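Local coordinates for computational designed protein based on evolution (Synthetic construct, PDB 6JCC), which has no established natural function, being a computationally designed all-helical protein that probably adopts the caspase recruitment domain fold of the death-fold clan, at residues Q8-N22 against Y83-P95. Numbering follows the deposited sequence. Where two conformers were deposited one is given.
Sequences QREFLLEILAEIIAN and YQALADKLKKYLP
Q8 and Y93 begin a worked example of how a death-fold helical bundle, consistent with the caspase recruitment family, closes its first helix against its last: the two run nearly antiparallel, at 150°, and mesh knobs into holes. Q8, its CG pointing opposite the backbone N (chi1 178°) and its chain extended from there, brings its amide to the C-terminal end of helix 84-93, where NE2 donates an almost straight 3.2 Å hydrogen bond to Y93 O, approaching from above the carbonyl plane. One turn on, F11 sets CB over the centre of the Y93 ring, a CH-pi contact 3.5 Å from the centroid. The two rings are nearly parallel but slid apart, so that Y93 OH, rather than the ring, lies over the middle of the F11 face. Without the phenol, were Y93 an alanine, the F11 ring would probably lose the hydroxyl over one of its faces and a gap would open among Q8, L12 and I15. L12 is buried, its CD1 3.5 Å from L90 CD1, and also touches I60 of helix 52-63. I15 is the central knob, seated among L86, K89, L90 and Y93, its CD1 3.3 Å from Y93 CD2. Reciprocally, L90 fits among L12, I15, L16 and I19, while L74 and L78 of helix 68-80 also touch it. Farther along helix 6-22, the extended E18 lays its carboxylate against a methyl, CD to L86 CD2 3.4 Å. Finally, one water joins the segments, donating to N22 OD1 at 3.0 Å and lying 2.7 Å from Y83 OH at the tyrosine ring's edge.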
loop_
_atom_site.group_PDB
_atom_site.type_symbol
_atom_site.label_atom_id
_atom_site.label_comp_id
_atom_site.label_asym_id
_atom_site.label_seq_id
_atom_site.Cartn_x
_atom_site.Cartn_y
_atom_site.Cartn_z
ATOM N N GLN A 8 -10.845 -3.005 10.380
ATOM C CA GLN A 8 -9.451 -3.031 9.911
ATOM C C GLN A 8 -9.333 -2.912 8.382
ATOM O O GLN A 8 -8.490 -2.173 7.859
ATOM C CB GLN A 8 -8.789 -4.310 10.404
ATOM C CG GLN A 8 -7.355 -4.510 9.967
ATOM C CD GLN A 8 -6.701 -5.678 10.676
ATOM O OE1 GLN A 8 -7.371 -6.486 11.326
ATOM N NE2 GLN A 8 -5.385 -5.769 10.561
ATOM N N ARG A 9 -10.181 -3.646 7.672
ATOM C CA ARG A 9 -10.251 -3.565 6.208
ATOM C C ARG A 9 -10.569 -2.142 5.763
ATOM O O ARG A 9 -9.893 -1.592 4.894
ATOM C CB ARG A 9 -11.338 -4.505 5.692
ATOM C CG ARG A 9 -11.530 -4.534 4.179
ATOM C CD ARG A 9 -12.887 -5.127 3.852
ATOM N NE ARG A 9 -13.160 -5.208 2.418
ATOM C CZ ARG A 9 -12.759 -6.187 1.602
ATOM N NH1 ARG A 9 -12.025 -7.211 2.045
ATOM N NH2 ARG A 9 -13.093 -6.133 0.314
ATOM N N GLU A 10 -11.606 -1.564 6.369
ATOM C CA GLU A 10 -12.031 -0.197 6.072
ATOM C C GLU A 10 -10.902 0.810 6.301
ATOM O O GLU A 10 -10.659 1.673 5.462
ATOM C CB GLU A 10 -13.262 0.171 6.911
ATOM N N PHE A 11 -10.207 0.674 7.424
ATOM C CA PHE A 11 -9.077 1.550 7.737
ATOM C C PHE A 11 -7.911 1.390 6.788
ATOM O O PHE A 11 -7.325 2.378 6.366
ATOM C CB PHE A 11 -8.585 1.329 9.159
ATOM C CG PHE A 11 -9.251 2.209 10.152
ATOM C CD1 PHE A 11 -9.056 3.574 10.100
ATOM C CD2 PHE A 11 -10.079 1.685 11.125
ATOM C CE1 PHE A 11 -9.671 4.409 11.008
ATOM C CE2 PHE A 11 -10.698 2.511 12.044
ATOM C CZ PHE A 11 -10.497 3.875 11.983
ATOM N N LEU A 12 -7.566 0.146 6.470
ATOM C CA LEU A 12 -6.482 -0.126 5.530
ATOM C C LEU A 12 -6.786 0.494 4.170
ATOM O O LEU A 12 -5.927 1.137 3.573
ATOM C CB LEU A 12 -6.232 -1.631 5.395
ATOM C CG LEU A 12 -5.121 -2.071 4.431
ATOM C CD1 LEU A 12 -3.790 -1.395 4.733
ATOM C CD2 LEU A 12 -4.969 -3.583 4.475
ATOM N N LEU A 13 -8.019 0.328 3.703
ATOM C CA LEU A 13 -8.457 0.960 2.458
ATOM C C LEU A 13 -8.391 2.488 2.522
ATOM O O LEU A 13 -7.950 3.120 1.569
ATOM C CB LEU A 13 -9.872 0.510 2.092
ATOM C CG LEU A 13 -9.997 -0.922 1.581
ATOM C CD1 LEU A 13 -11.461 -1.318 1.527
ATOM C CD2 LEU A 13 -9.351 -1.083 0.213
ATOM N N GLU A 14 -8.814 3.064 3.642
ATOM C CA GLU A 14 -8.765 4.514 3.844
ATOM C C GLU A 14 -7.332 5.047 3.839
ATOM O O GLU A 14 -7.064 6.092 3.258
ATOM C CB GLU A 14 -9.451 4.892 5.162
ATOM N N ILE A 15 -6.424 4.320 4.484
ATOM C CA ILE A 15 -5.013 4.713 4.547
ATOM C C ILE A 15 -4.355 4.627 3.177
ATOM O O ILE A 15 -3.616 5.525 2.798
ATOM C CB ILE A 15 -4.236 3.876 5.581
ATOM C CG1 ILE A 15 -4.763 4.195 6.978
ATOM C CG2 ILE A 15 -2.742 4.180 5.541
ATOM C CD1 ILE A 15 -4.648 3.049 7.938
ATOM N N LEU A 16 -4.627 3.552 2.443
ATOM C CA LEU A 16 -4.111 3.414 1.079
ATOM C C LEU A 16 -4.614 4.542 0.177
ATOM O O LEU A 16 -3.838 5.118 -0.576
ATOM C CB LEU A 16 -4.474 2.050 0.484
ATOM C CG LEU A 16 -3.785 0.830 1.106
ATOM C CD1 LEU A 16 -4.429 -0.454 0.608
ATOM C CD2 LEU A 16 -2.289 0.814 0.831
ATOM N N ALA A 17 -5.900 4.873 0.283
ATOM C CA ALA A 17 -6.474 6.001 -0.466
ATOM C C ALA A 17 -5.830 7.340 -0.093
ATOM O O ALA A 17 -5.562 8.164 -0.966
ATOM C CB ALA A 17 -7.982 6.066 -0.265
ATOM N N GLU A 18 -5.581 7.545 1.196
ATOM C CA GLU A 18 -4.933 8.765 1.679
ATOM C C GLU A 18 -3.490 8.882 1.186
ATOM O O GLU A 18 -3.057 9.965 0.797
ATOM C CB GLU A 18 -4.999 8.842 3.207
ATOM C CG GLU A 18 -4.439 10.129 3.796
ATOM C CD GLU A 18 -4.708 10.276 5.285
ATOM O OE1 GLU A 18 -5.243 9.335 5.909
ATOM O OE2 GLU A 18 -4.363 11.339 5.838
ATOM N N ILE A 19 -2.754 7.772 1.208
ATOM C CA ILE A 19 -1.397 7.732 0.642
ATOM C C ILE A 19 -1.445 8.136 -0.831
ATOM O O ILE A 19 -0.706 9.024 -1.257
ATOM C CB ILE A 19 -0.744 6.332 0.795
ATOM C CG1 ILE A 19 -0.407 6.061 2.265
ATOM C CG2 ILE A 19 0.537 6.218 -0.032
ATOM C CD1 ILE A 19 -0.238 4.592 2.593
ATOM N N ILE A 20 -2.331 7.486 -1.585
ATOM C CA ILE A 20 -2.509 7.740 -3.023
ATOM C C ILE A 20 -2.851 9.209 -3.315
ATOM O O ILE A 20 -2.354 9.777 -4.286
ATOM C CB ILE A 20 -3.581 6.790 -3.618
ATOM C CG1 ILE A 20 -3.038 5.354 -3.663
ATOM C CG2 ILE A 20 -4.006 7.214 -5.023
ATOM C CD1 ILE A 20 -4.110 4.289 -3.745
ATOM N N ALA A 21 -3.684 9.816 -2.472
ATOM C CA ALA A 21 -4.044 11.233 -2.621
ATOM C C ALA A 21 -2.841 12.178 -2.522
ATOM O O ALA A 21 -2.827 13.231 -3.159
ATOM C CB ALA A 21 -5.094 11.622 -1.591
ATOM N N ASN A 22 -1.846 11.786 -1.730
ATOM C CA ASN A 22 -0.661 12.603 -1.482
ATOM C C ASN A 22 0.571 12.259 -2.305
ATOM O O ASN A 22 1.388 13.131 -2.573
ATOM C CB ASN A 22 -0.271 12.493 -0.009
ATOM C CG ASN A 22 -1.272 13.161 0.913
ATOM O OD1 ASN A 22 -1.438 14.376 0.880
ATOM N ND2 ASN A 22 -1.933 12.377 1.747
ATOM N N TYR A 83 6.181 11.057 5.337
ATOM C CA TYR A 83 4.837 10.702 5.829
ATOM C C TYR A 83 4.905 9.742 7.016
ATOM O O TYR A 83 4.605 8.553 6.896
ATOM C CB TYR A 83 3.987 10.130 4.689
ATOM C CG TYR A 83 3.798 11.122 3.570
ATOM C CD1 TYR A 83 2.814 12.107 3.648
ATOM C CD2 TYR A 83 4.629 11.108 2.451
ATOM C CE1 TYR A 83 2.649 13.037 2.634
ATOM C CE2 TYR A 83 4.473 12.036 1.432
ATOM C CZ TYR A 83 3.483 12.998 1.527
ATOM O OH TYR A 83 3.318 13.921 0.525
ATOM N N GLN A 84 5.291 10.284 8.169
ATOM C CA GLN A 84 5.445 9.498 9.397
ATOM C C GLN A 84 4.109 8.947 9.895
ATOM O O GLN A 84 4.010 7.765 10.218
ATOM C CB GLN A 84 6.093 10.334 10.507
ATOM C CG GLN A 84 7.542 10.722 10.248
ATOM C CD GLN A 84 8.524 9.564 10.379
ATOM O OE1 GLN A 84 8.307 8.627 11.146
ATOM N NE2 GLN A 84 9.623 9.632 9.631
ATOM N N ALA A 85 3.094 9.811 9.953
ATOM C CA ALA A 85 1.765 9.425 10.444
ATOM C C ALA A 85 1.117 8.342 9.581
ATOM O O ALA A 85 0.566 7.376 10.113
ATOM C CB ALA A 85 0.855 10.641 10.544
ATOM N N LEU A 86 1.187 8.492 8.261
ATOM C CA LEU A 86 0.667 7.458 7.356
ATOM C C LEU A 86 1.443 6.146 7.458
ATOM O O LEU A 86 0.847 5.073 7.367
ATOM C CB LEU A 86 0.648 7.944 5.905
ATOM C CG LEU A 86 -0.306 9.100 5.605
ATOM C CD1 LEU A 86 -0.150 9.535 4.158
ATOM C CD2 LEU A 86 -1.752 8.733 5.886
ATOM N N ALA A 87 2.759 6.232 7.654
ATOM C CA ALA A 87 3.582 5.040 7.888
ATOM C C ALA A 87 3.154 4.300 9.161
ATOM O O ALA A 87 3.036 3.067 9.163
ATOM C CB ALA A 87 5.055 5.411 7.954
ATOM N N ASP A 88 2.899 5.061 10.224
ATOM C CA ASP A 88 2.440 4.486 11.491
ATOM C C ASP A 88 1.055 3.866 11.376
ATOM O O ASP A 88 0.826 2.780 11.903
ATOM C CB ASP A 88 2.422 5.541 12.600
ATOM C CG ASP A 88 3.805 6.004 12.992
ATOM O OD1 ASP A 88 4.785 5.265 12.799
ATOM O OD2 ASP A 88 3.902 7.124 13.514
ATOM N N LYS A 89 0.141 4.563 10.710
ATOM C CA LYS A 89 -1.219 4.056 10.491
ATOM C C LYS A 89 -1.218 2.802 9.622
ATOM O O LYS A 89 -1.935 1.845 9.913
ATOM C CB LYS A 89 -2.113 5.123 9.854
ATOM C CG LYS A 89 -2.520 6.231 10.807
ATOM C CD LYS A 89 -3.190 7.378 10.069
ATOM C CE LYS A 89 -3.713 8.443 11.022
ATOM N NZ LYS A 89 -2.646 9.058 11.860
ATOM N N LEU A 90 -0.413 2.806 8.565
ATOM C CA LEU A 90 -0.327 1.647 7.681
ATOM C C LEU A 90 0.226 0.420 8.401
ATOM O O LEU A 90 -0.336 -0.668 8.283
ATOM C CB LEU A 90 0.519 1.952 6.449
ATOM C CG LEU A 90 0.553 0.851 5.388
ATOM C CD1 LEU A 90 -0.826 0.512 4.841
ATOM C CD2 LEU A 90 1.449 1.310 4.270
ATOM N N LYS A 91 1.314 0.599 9.148
ATOM C CA LYS A 91 1.901 -0.484 9.950
ATOM C C LYS A 91 0.896 -1.090 10.942
ATOM O O LYS A 91 0.882 -2.304 11.150
ATOM C CB LYS A 91 3.149 0.011 10.695
ATOM N N LYS A 92 0.059 -0.235 11.531
ATOM C CA LYS A 92 -0.975 -0.656 12.486
ATOM C C LYS A 92 -2.017 -1.578 11.852
ATOM O O LYS A 92 -2.351 -2.618 12.424
ATOM C CB LYS A 92 -1.673 0.577 13.081
ATOM C CG LYS A 92 -2.682 0.295 14.188
ATOM C CD LYS A 92 -3.454 1.557 14.538
ATOM C CE LYS A 92 -4.262 1.398 15.814
ATOM N NZ LYS A 92 -5.117 2.591 16.074
ATOM N N TYR A 93 -2.525 -1.192 10.682
ATOM C CA TYR A 93 -3.637 -1.908 10.040
ATOM C C TYR A 93 -3.231 -2.965 9.005
ATOM O O TYR A 93 -4.093 -3.717 8.538
ATOM C CB TYR A 93 -4.622 -0.906 9.435
ATOM C CG TYR A 93 -5.334 -0.094 10.496
ATOM C CD1 TYR A 93 -6.313 -0.672 11.304
ATOM C CD2 TYR A 93 -5.020 1.245 10.707
ATOM C CE1 TYR A 93 -6.962 0.065 12.286
ATOM C CE2 TYR A 93 -5.666 1.995 11.676
ATOM C CZ TYR A 93 -6.633 1.402 12.467
ATOM O OH TYR A 93 -7.272 2.142 13.434
ATOM N N LEU A 94 -1.944 -3.051 8.667
ATOM C CA LEU A 94 -1.458 -4.141 7.818
ATOM C C LEU A 94 -1.570 -5.440 8.598
ATOM O O LEU A 94 -1.044 -5.524 9.702
ATOM C CB LEU A 94 0.009 -3.957 7.413
ATOM C CG LEU A 94 0.318 -3.138 6.167
ATOM C CD1 LEU A 94 1.819 -2.973 6.022
ATOM C CD2 LEU A 94 -0.252 -3.776 4.918
ATOM N N PRO A 95 -2.227 -6.467 8.028
ATOM C CA PRO A 95 -2.336 -7.753 8.711
ATOM C C PRO A 95 -1.155 -8.667 8.364
ATOM O O PRO A 95 -1.340 -9.835 8.014
ATOM C CB PRO A 95 -3.640 -8.297 8.150
ATOM C CG PRO A 95 -3.579 -7.868 6.723
ATOM C CD PRO A 95 -2.939 -6.503 6.735
HETATM O O HOH W 1 1.310 15.619 0.959
#